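Putative tetR family transcription regulator (Shewanella loihica, PDB 3PPB) probably binds DNA through an N-terminal helix-turn-helix domain and regulates transcription, as other members of the TetR family do. Local coordinates at residues Q59-V64 with Q118-Q123; Q66-A71 with F91-W96; F106-S111 with Q160-T165. All coordinates share one frame; numbering follows the deposited sequence. Where two conformers were deposited one is given.

Contact 1. Residues Q59-V64 with Q118-Q123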
loop_
_atom_site.group_PDB
_atom_site.type_symbol
_atom_site.label_atom_id
_atom_site.label_comp_id
_atom_site.label_asym_id
_atom_site.label_seq_id
_atom_site.Cartn_x
_atom_site.Cartn_y
_atom_site.Cartn_z
ATOM N N GLN A 59 19.718 -0.281 -1.920
ATOM C CA GLN A 59 20.514 0.501 -0.973
ATOM C C GLN A 59 19.747 1.742 -0.543
ATOM O O GLN A 59 19.769 2.097 0.638
ATOM C CB GLN A 59 21.902 0.878 -1.551
ATOM C CG GLN A 59 22.866 -0.316 -1.724
ATOM C CD GLN A 59 23.039 -1.140 -0.466
ATOM O OE1 GLN A 59 23.512 -0.653 0.566
ATOM N NE2 GLN A 59 22.628 -2.402 -0.517
ATOM N N LEU A 60 19.049 2.387 -1.496
ATOM C CA LEU A 60 18.216 3.548 -1.201
ATOM C C LEU A 60 17.084 3.147 -0.245
ATOM O O LEU A 60 16.862 3.807 0.777
ATOM C CB LEU A 60 17.648 4.115 -2.515
ATOM C CG LEU A 60 16.716 5.310 -2.396
ATOM C CD1 LEU A 60 17.414 6.513 -1.739
ATOM C CD2 LEU A 60 16.136 5.681 -3.753
ATOM N N PHE A 61 16.375 2.050 -0.589
ATOM C CA PHE A 61 15.258 1.493 0.175
ATOM C C PHE A 61 15.644 1.276 1.630
ATOM O O PHE A 61 14.977 1.813 2.513
ATOM C CB PHE A 61 14.788 0.168 -0.466
ATOM C CG PHE A 61 13.614 -0.499 0.213
ATOM C CD1 PHE A 61 12.322 -0.048 -0.002
ATOM C CD2 PHE A 61 13.801 -1.594 1.049
ATOM C CE1 PHE A 61 11.241 -0.656 0.640
ATOM C CE2 PHE A 61 12.717 -2.216 1.661
ATOM C CZ PHE A 61 11.446 -1.748 1.448
ATOM N N LEU A 62 16.740 0.524 1.877
ATOM C CA LEU A 62 17.199 0.200 3.233
ATOM C C LEU A 62 17.646 1.455 3.983
ATOM O O LEU A 62 17.383 1.576 5.195
ATOM C CB LEU A 62 18.318 -0.860 3.223
ATOM C CG LEU A 62 17.948 -2.249 2.675
ATOM C CD1 LEU A 62 19.187 -3.084 2.458
ATOM C CD2 LEU A 62 16.945 -2.986 3.591
ATOM N N GLY A 63 18.270 2.380 3.247
ATOM C CA GLY A 63 18.732 3.658 3.784
ATOM C C GLY A 63 17.599 4.505 4.325
ATOM O O GLY A 63 17.666 4.968 5.468
ATOM N N VAL A 64 16.531 4.686 3.515
ATOM C CA VAL A 64 15.347 5.467 3.912
ATOM C C VAL A 64 14.627 4.739 5.079
ATOM O O VAL A 64 14.253 5.393 6.051
ATOM C CB VAL A 64 14.381 5.807 2.731
ATOM C CG1 VAL A 64 13.247 6.705 3.211
ATOM C CG2 VAL A 64 15.134 6.503 1.578
ATOM N N GLN A 118 11.870 -9.572 -2.260
ATOM C CA GLN A 118 11.266 -10.006 -0.993
ATOM C C GLN A 118 12.306 -10.075 0.129
ATOM O O GLN A 118 12.000 -9.663 1.251
ATOM C CB GLN A 118 10.551 -11.359 -1.137
ATOM C CG GLN A 118 9.474 -11.589 -0.069
ATOM C CD GLN A 118 8.670 -12.849 -0.292
ATOM O OE1 GLN A 118 8.208 -13.144 -1.407
ATOM N NE2 GLN A 118 8.452 -13.604 0.781
ATOM N N SER A 119 13.530 -10.541 -0.186
ATOM C CA SER A 119 14.625 -10.656 0.781
ATOM C C SER A 119 15.020 -9.282 1.360
ATOM O O SER A 119 15.279 -9.191 2.565
ATOM C CB SER A 119 15.837 -11.343 0.151
ATOM O OG SER A 119 16.308 -10.662 -0.999
ATOM N N VAL A 120 15.020 -8.225 0.524
ATOM C CA VAL A 120 15.349 -6.853 0.948
ATOM C C VAL A 120 14.192 -6.287 1.796
ATOM O O VAL A 120 14.457 -5.638 2.805
ATOM C CB VAL A 120 15.710 -5.952 -0.259
ATOM C CG1 VAL A 120 15.888 -4.490 0.147
ATOM C CG2 VAL A 120 16.970 -6.464 -0.942
ATOM N N ARG A 121 12.932 -6.569 1.409
ATOM C CA ARG A 121 11.756 -6.150 2.170
ATOM C C ARG A 121 11.772 -6.824 3.551
ATOM O O ARG A 121 11.388 -6.188 4.538
ATOM C CB ARG A 121 10.451 -6.465 1.418
ATOM C CG ARG A 121 10.204 -5.548 0.208
ATOM C CD ARG A 121 8.787 -5.622 -0.339
ATOM N NE ARG A 121 8.490 -6.883 -1.035
ATOM C CZ ARG A 121 7.672 -7.831 -0.568
ATOM N NH1 ARG A 121 7.068 -7.681 0.606
ATOM N NH2 ARG A 121 7.461 -8.937 -1.269
ATOM N N ASP A 122 12.295 -8.087 3.621
ATOM C CA ASP A 122 12.440 -8.863 4.858
ATOM C C ASP A 122 13.488 -8.237 5.773
ATOM O O ASP A 122 13.270 -8.193 6.985
ATOM C CB ASP A 122 12.813 -10.335 4.554
ATOM C CG ASP A 122 11.691 -11.185 3.980
ATOM O OD1 ASP A 122 10.508 -10.778 4.097
ATOM O OD2 ASP A 122 11.994 -12.272 3.435
ATOM N N GLN A 123 14.623 -7.767 5.190
ATOM C CA GLN A 123 15.698 -7.130 5.957
ATOM C C GLN A 123 15.169 -5.849 6.614
ATOM O O GLN A 123 15.497 -5.583 7.767
ATOM C CB GLN A 123 16.940 -6.853 5.074
ATOM C CG GLN A 123 18.086 -6.044 5.732
ATOM C CD GLN A 123 18.594 -6.555 7.070
ATOM O OE1 GLN A 123 18.757 -7.759 7.294
ATOM N NE2 GLN A 123 18.911 -5.636 7.974
#
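Phe61 reaches across from helix 53-74 to helix 118-128, its ring carbon CD2 lying 3.7 Å from Val120 CG1. With CG anti to its backbone N (chi1 -179°), the ring is laid alongside Val120 and Arg121, and its far end passes obliquely by the arginine, where Phe61 CZ stands 4.2 Å from Arg121 CG. Arginine suits this place because its methylene part can pack on the ring while the guanidinium group is carried away to Asp170 of the second subunit, a long and weak ion pair. Leu62, next in sequence, meets the same valine methyl, its CD2 3.9 Å from Val120 CG1. That leucine carbon, Leu62 CD2, also sits 3.7 Å from Val120 O. Val120 CG1 thus touches both neighbours, a place for a compact branched side chain. The axes of the two short segments run nearly parallel, 17° apart and 10.2 Å from each other at closest approach. No hydrogen bond joins the two segments; they are held by apolar packing, which depends on shape and is less directional than polar bonding would be.

Contact 2. Residues Q66-A71 with F91-W96. With EDO (1,2-ethanediol), chain G; EDO (1,2-ethanediol), chain H.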
loop_
_atom_site.group_PDB
_atom_site.type_symbol
_atom_site.label_atom_id
_atom_site.label_comp_id
_atom_site.label_asym_id
_atom_site.label_seq_id
_atom_site.Cartn_x
_atom_site.Cartn_y
_atom_site.Cartn_z
ATOM N N GLN A 66 16.021 2.858 7.351
ATOM C CA GLN A 66 16.847 3.095 8.536
ATOM C C GLN A 66 16.609 4.500 9.108
ATOM O O GLN A 66 16.442 4.624 10.319
ATOM C CB GLN A 66 18.335 2.857 8.268
ATOM C CG GLN A 66 19.153 2.776 9.574
ATOM C CD GLN A 66 18.748 1.617 10.453
ATOM O OE1 GLN A 66 18.902 0.458 10.086
ATOM N NE2 GLN A 66 18.181 1.907 11.623
ATOM N N GLU A 67 16.533 5.534 8.248
ATOM C CA GLU A 67 16.232 6.910 8.669
ATOM C C GLU A 67 14.886 6.990 9.407
ATOM O O GLU A 67 14.787 7.620 10.465
ATOM C CB GLU A 67 16.200 7.845 7.456
ATOM C CG GLU A 67 17.561 8.182 6.898
ATOM C CD GLU A 67 17.474 9.032 5.650
ATOM O OE1 GLU A 67 16.542 9.864 5.566
ATOM O OE2 GLU A 67 18.314 8.843 4.740
ATOM N N PHE A 68 13.854 6.355 8.832
ATOM C CA PHE A 68 12.511 6.302 9.394
ATOM C C PHE A 68 12.531 5.643 10.785
ATOM O O PHE A 68 11.995 6.201 11.748
ATOM C CB PHE A 68 11.597 5.531 8.436
ATOM C CG PHE A 68 10.201 5.248 8.940
ATOM C CD1 PHE A 68 9.232 6.249 8.956
ATOM C CD2 PHE A 68 9.834 3.964 9.343
ATOM C CE1 PHE A 68 7.926 5.971 9.365
ATOM C CE2 PHE A 68 8.530 3.688 9.757
ATOM C CZ PHE A 68 7.586 4.692 9.772
ATOM N N ALA A 69 13.173 4.463 10.883
ATOM C CA ALA A 69 13.277 3.685 12.116
ATOM C C ALA A 69 13.990 4.490 13.194
ATOM O O ALA A 69 13.493 4.563 14.317
ATOM C CB ALA A 69 14.004 2.377 11.852
ATOM N N ASP A 70 15.109 5.155 12.821
ATOM C CA ASP A 70 15.914 5.999 13.706
ATOM C C ASP A 70 15.110 7.195 14.237
ATOM O O ASP A 70 15.168 7.462 15.432
ATOM C CB ASP A 70 17.172 6.497 12.976
ATOM C CG ASP A 70 18.268 5.466 12.727
ATOM O OD1 ASP A 70 18.102 4.298 13.150
ATOM O OD2 ASP A 70 19.309 5.837 12.130
ATOM N N ALA A 71 14.342 7.885 13.360
ATOM C CA ALA A 71 13.538 9.063 13.719
ATOM C C ALA A 71 12.414 8.731 14.685
ATOM O O ALA A 71 12.243 9.442 15.682
ATOM C CB ALA A 71 12.963 9.722 12.472
ATOM N N PHE A 91 2.366 8.475 16.150
ATOM C CA PHE A 91 2.340 9.884 15.785
ATOM C C PHE A 91 3.730 10.375 15.337
ATOM O O PHE A 91 3.784 11.233 14.458
ATOM C CB PHE A 91 1.706 10.765 16.868
ATOM C CG PHE A 91 0.206 10.527 16.956
ATOM C CD1 PHE A 91 -0.615 10.697 15.836
ATOM C CD2 PHE A 91 -0.386 10.124 18.148
ATOM C CE1 PHE A 91 -1.995 10.441 15.903
ATOM C CE2 PHE A 91 -1.775 9.916 18.226
ATOM C CZ PHE A 91 -2.569 10.070 17.099
ATOM N N ALA A 92 4.832 9.769 15.824
ATOM C CA ALA A 92 6.185 10.101 15.327
ATOM C C ALA A 92 6.347 9.643 13.879
ATOM O O ALA A 92 6.985 10.336 13.085
ATOM C CB ALA A 92 7.261 9.447 16.185
ATOM N N ALA A 93 5.772 8.471 13.538
ATOM C CA ALA A 93 5.826 7.911 12.172
ATOM C C ALA A 93 5.044 8.813 11.208
ATOM O O ALA A 93 5.547 9.167 10.142
ATOM C CB ALA A 93 5.268 6.479 12.159
ATOM N N LEU A 94 3.830 9.218 11.609
ATOM C CA LEU A 94 2.966 10.085 10.800
ATOM C C LEU A 94 3.589 11.470 10.671
ATOM O O LEU A 94 3.554 12.021 9.576
ATOM C CB LEU A 94 1.535 10.134 11.383
ATOM C CG LEU A 94 0.487 9.160 10.765
ATOM C CD1 LEU A 94 0.986 7.725 10.722
ATOM C CD2 LEU A 94 -0.810 9.157 11.572
ATOM N N THR A 95 4.241 11.996 11.747
ATOM C CA THR A 95 4.914 13.300 11.698
ATOM C C THR A 95 6.062 13.226 10.701
ATOM O O THR A 95 6.229 14.142 9.887
ATOM C CB THR A 95 5.400 13.722 13.088
ATOM O OG1 THR A 95 4.268 13.807 13.949
ATOM C CG2 THR A 95 6.159 15.058 13.088
ATOM N N TRP A 96 6.824 12.114 10.731
ATOM C CA TRP A 96 7.949 11.904 9.816
ATOM C C TRP A 96 7.449 11.917 8.372
ATOM O O TRP A 96 8.064 12.567 7.531
ATOM C CB TRP A 96 8.688 10.598 10.146
ATOM C CG TRP A 96 9.854 10.328 9.234
ATOM C CD1 TRP A 96 11.165 10.634 9.463
ATOM C CD2 TRP A 96 9.806 9.697 7.943
ATOM N NE1 TRP A 96 11.943 10.225 8.399
ATOM C CE2 TRP A 96 11.130 9.664 7.441
ATOM C CE3 TRP A 96 8.773 9.160 7.155
ATOM C CZ2 TRP A 96 11.445 9.083 6.204
ATOM C CZ3 TRP A 96 9.085 8.624 5.914
ATOM C CH2 TRP A 96 10.405 8.600 5.447
HETATM C C1 EDO G . 14.905 12.052 8.250
HETATM O O1 EDO G . 14.838 11.061 7.213
HETATM C C2 EDO G . 15.063 11.348 9.596
HETATM O O2 EDO G . 15.008 12.312 10.658
HETATM C C1 EDO H . 18.866 10.029 -0.019
HETATM O O1 EDO H . 18.318 11.121 0.729
HETATM C C2 EDO H . 19.507 9.032 0.940
HETATM O O2 EDO H . 18.514 8.544 1.848
#
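The indole of Trp96 receives the edge of the Phe68 ring on one face, a T-shaped pair with centroids 5.1 Å apart and planes at 77°. Phe68 CD1 makes the closest approach, 3.5 Å from Trp96 CE3, and Phe68 CA adds a CH-pi contact over the five-membered ring, so backbone and side chain of one residue share the indole face. At the edge of the indole lies a 1,2-ethanediol, probably from the crystallisation liquor; its O1 accepts a weak hydrogen bond from Trp96 NE1 at 3.2 Å. The same O1 donates to Glu67 OE1 at 2.7 Å, and the diol therefore bridges the two helices. Glu67 OE1 also forms a salt bridge with Lys103, while a second diol bonds to OE2.

Small residues fit around the rings. Ala71 CB meets Trp96 CD1 at 3.6 Å, and Ala93 CB lies 3.8 Å from Phe68 CZ; at both places alanine offers a methyl without pushing the helices apart. Trp96 has CG anti to its backbone N (chi1 180°), which carries the indole across to helix 53-74. The two segments run at 133° to each other, their axes 9.9 Å apart, and beyond this pair Phe107 and Tyr161 extend the aromatic cluster.

Direct attraction between the segments is therefore aromatic and apolar, with no hydrogen bond from one to the other. Their polar link lies at the indole edge, where the N-H and the Glu67 carboxylate share the diol; the Trp96 bond is weak and its partner probably adventitious, so ring packing is likely to count for more in placing the indole.

Contact 3. Residues F106-S111 with Q160-T165. With EDO (1,2-ethanediol), chain D; EDO (1,2-ethanediol), chain F.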
loop_
_atom_site.group_PDB
_atom_site.type_symbol
_atom_site.label_atom_id
_atom_site.label_comp_id
_atom_site.label_asym_id
_atom_site.label_seq_id
_atom_site.Cartn_x
_atom_site.Cartn_y
_atom_site.Cartn_z
ATOM N N PHE A 106 8.097 7.720 -1.739
ATOM C CA PHE A 106 8.968 6.579 -2.043
ATOM C C PHE A 106 8.459 5.340 -1.296
ATOM O O PHE A 106 8.402 4.271 -1.899
ATOM C CB PHE A 106 10.441 6.900 -1.670
ATOM C CG PHE A 106 11.392 5.735 -1.809
ATOM C CD1 PHE A 106 11.972 5.435 -3.036
ATOM C CD2 PHE A 106 11.692 4.920 -0.716
ATOM C CE1 PHE A 106 12.829 4.341 -3.177
ATOM C CE2 PHE A 106 12.551 3.825 -0.858
ATOM C CZ PHE A 106 13.132 3.557 -2.084
ATOM N N PHE A 107 8.044 5.481 -0.008
ATOM C CA PHE A 107 7.480 4.341 0.748
ATOM C C PHE A 107 6.146 3.913 0.141
ATOM O O PHE A 107 5.909 2.733 -0.089
ATOM C CB PHE A 107 7.275 4.677 2.235
ATOM C CG PHE A 107 8.481 4.670 3.143
ATOM C CD1 PHE A 107 9.640 3.973 2.790
ATOM C CD2 PHE A 107 8.439 5.296 4.377
ATOM C CE1 PHE A 107 10.739 3.942 3.644
ATOM C CE2 PHE A 107 9.527 5.223 5.252
ATOM C CZ PHE A 107 10.670 4.561 4.874
ATOM N N GLN A 108 5.297 4.876 -0.160
ATOM C CA GLN A 108 3.988 4.606 -0.733
ATOM C C GLN A 108 4.177 3.821 -2.049
ATOM O O GLN A 108 3.497 2.836 -2.291
ATOM C CB GLN A 108 3.253 5.946 -0.918
ATOM C CG GLN A 108 1.747 5.904 -0.785
ATOM C CD GLN A 108 1.196 5.357 0.512
ATOM O OE1 GLN A 108 0.895 4.177 0.606
ATOM N NE2 GLN A 108 0.948 6.203 1.509
ATOM N N LEU A 109 5.171 4.175 -2.833
ATOM C CA LEU A 109 5.391 3.466 -4.085
ATOM C C LEU A 109 6.107 2.117 -3.948
ATOM O O LEU A 109 5.816 1.224 -4.743
ATOM C CB LEU A 109 6.211 4.348 -5.044
ATOM C CG LEU A 109 5.527 5.580 -5.614
ATOM C CD1 LEU A 109 6.563 6.591 -6.078
ATOM C CD2 LEU A 109 4.591 5.195 -6.760
ATOM N N TYR A 110 7.073 1.976 -3.017
ATOM C CA TYR A 110 7.933 0.784 -3.011
ATOM C C TYR A 110 7.872 -0.156 -1.787
ATOM O O TYR A 110 8.244 -1.322 -1.942
ATOM C CB TYR A 110 9.403 1.223 -3.202
ATOM C CG TYR A 110 9.651 1.904 -4.532
ATOM C CD1 TYR A 110 9.951 1.165 -5.670
ATOM C CD2 TYR A 110 9.608 3.290 -4.650
ATOM C CE1 TYR A 110 10.156 1.785 -6.903
ATOM C CE2 TYR A 110 9.812 3.918 -5.878
ATOM C CZ TYR A 110 10.073 3.159 -7.003
ATOM O OH TYR A 110 10.283 3.769 -8.209
ATOM N N SER A 111 7.460 0.335 -0.600
ATOM C CA SER A 111 7.425 -0.402 0.680
ATOM C C SER A 111 6.699 -1.749 0.682
ATOM O O SER A 111 7.106 -2.657 1.420
ATOM C CB SER A 111 6.767 0.446 1.755
ATOM O OG SER A 111 7.738 1.299 2.320
ATOM N N GLN A 160 -1.699 -0.180 7.679
ATOM C CA GLN A 160 -2.458 0.886 8.329
ATOM C C GLN A 160 -1.670 2.174 8.315
ATOM O O GLN A 160 -2.261 3.234 8.129
ATOM C CB GLN A 160 -2.872 0.511 9.751
ATOM C CG GLN A 160 -3.898 -0.624 9.742
ATOM C CD GLN A 160 -4.487 -0.822 11.089
ATOM O OE1 GLN A 160 -3.850 -1.392 11.987
ATOM N NE2 GLN A 160 -5.710 -0.343 11.269
ATOM N N TYR A 161 -0.337 2.091 8.467
ATOM C CA TYR A 161 0.524 3.285 8.366
ATOM C C TYR A 161 0.398 3.885 6.953
ATOM O O TYR A 161 0.226 5.097 6.790
ATOM C CB TYR A 161 1.991 2.925 8.684
ATOM C CG TYR A 161 2.971 4.009 8.291
ATOM C CD1 TYR A 161 3.141 5.145 9.082
ATOM C CD2 TYR A 161 3.688 3.931 7.099
ATOM C CE1 TYR A 161 4.024 6.166 8.707
ATOM C CE2 TYR A 161 4.550 4.961 6.702
ATOM C CZ TYR A 161 4.726 6.068 7.520
ATOM O OH TYR A 161 5.574 7.090 7.162
ATOM N N LEU A 162 0.485 3.035 5.927
ATOM C CA LEU A 162 0.412 3.517 4.547
ATOM C C LEU A 162 -0.951 4.096 4.231
ATOM O O LEU A 162 -1.037 5.070 3.491
ATOM C CB LEU A 162 0.789 2.415 3.547
ATOM C CG LEU A 162 2.277 1.976 3.566
ATOM C CD1 LEU A 162 2.473 0.787 2.684
ATOM C CD2 LEU A 162 3.208 3.120 3.145
ATOM N N ALA A 163 -2.016 3.533 4.817
ATOM C CA ALA A 163 -3.379 4.031 4.620
ATOM C C ALA A 163 -3.543 5.404 5.284
ATOM O O ALA A 163 -4.098 6.303 4.671
ATOM C CB ALA A 163 -4.379 3.046 5.183
ATOM N N ALA A 164 -3.039 5.570 6.524
ATOM C CA ALA A 164 -3.190 6.828 7.273
ATOM C C ALA A 164 -2.356 7.937 6.645
ATOM O O ALA A 164 -2.821 9.074 6.582
ATOM C CB ALA A 164 -2.816 6.637 8.754
ATOM N N THR A 165 -1.166 7.610 6.127
ATOM C CA THR A 165 -0.302 8.613 5.500
ATOM C C THR A 165 -0.811 8.979 4.104
ATOM O O THR A 165 -0.641 10.119 3.707
ATOM C CB THR A 165 1.153 8.199 5.519
ATOM O OG1 THR A 165 1.328 6.957 4.843
ATOM C CG2 THR A 165 1.705 8.126 6.941
HETATM C C1 EDO D . 6.946 1.573 7.131
HETATM O O1 EDO D . 8.210 0.918 7.202
HETATM C C2 EDO D . 7.004 2.599 6.012
HETATM O O2 EDO D . 7.399 1.972 4.795
HETATM C C1 EDO F . 0.694 1.016 -2.112
HETATM O O1 EDO F . 0.882 2.232 -1.376
HETATM C C2 EDO F . 0.852 -0.160 -1.155
HETATM O O2 EDO F . 1.072 -1.370 -1.896
#
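Gln108 supplies the one hydrogen bond between the segments: its NE2 donates to Leu162 O at 3.0 Å, with an N-H...O angle of 155°. The donor lies in the carbonyl plane, on a lone pair, although the oxygen is tilted from the glutamine's own amide plane. A bend at chi2 (57°) turns the amide toward helix 150-170. Within that helix Thr165 OG1 donates to Tyr161 O at 2.9 Å, so the buried hydroxyl is satisfied by its own backbone.

Van der Waals packing flanks the bond. Leu162 lies alongside Gln108, the two chains pointing opposite ways, with Leu162 CB 3.4 Å from the amide oxygen Gln108 OE1; the apolar pair proper is Leu162 CD2 with Phe107 CB at 4.4 Å. With an alanine in place of Gln108, Leu162 O is likely to lose this donor and the leucine side chain its amide neighbour. Gln108 and Leu162 also pack on Met112 of the second subunit.

Small-molecule contacts complete the account. A 1,2-ethanediol, probably from the crystallisation liquor, sits between the helices: Ser111 OG donates to its O2 at 2.6 Å, the same O2 lies over one face of Phe107, and the diol's C2 comes within 3.5 Å of Tyr161 CE2. Tyr161 OH is hydrogen-bonded to Gln104, while the ring packs against the diol.

Helix 101-110 and helix 150-170 belong to the all-helical C-terminal domain of the TetR fold. The diol between their aromatic and polar side chains is consistent with the ligand pocket that this domain encloses in many relatives.

Contact 3 is buried, whereas contacts 1 and 2 are partly buried and each includes an exposed residue, Gln123 and Glu67 respectively. Contacts 1 and 2 share helix 53-74, the first a nearly parallel pairing and the second a steep crossing. Contact 3 has no segment on that helix, yet it touches both other contacts: Phe106 packs on Leu60 and Phe61, and Phe107 on Trp96. Chemistry follows place. Contact 1 is aliphatic and aromatic packing, contact 2 is aromatic with a polar edge, and contact 3 alone has a direct hydrogen bond between its segments. Contacts 1 and 3 also touch the second subunit, while contact 2 stays within one chain.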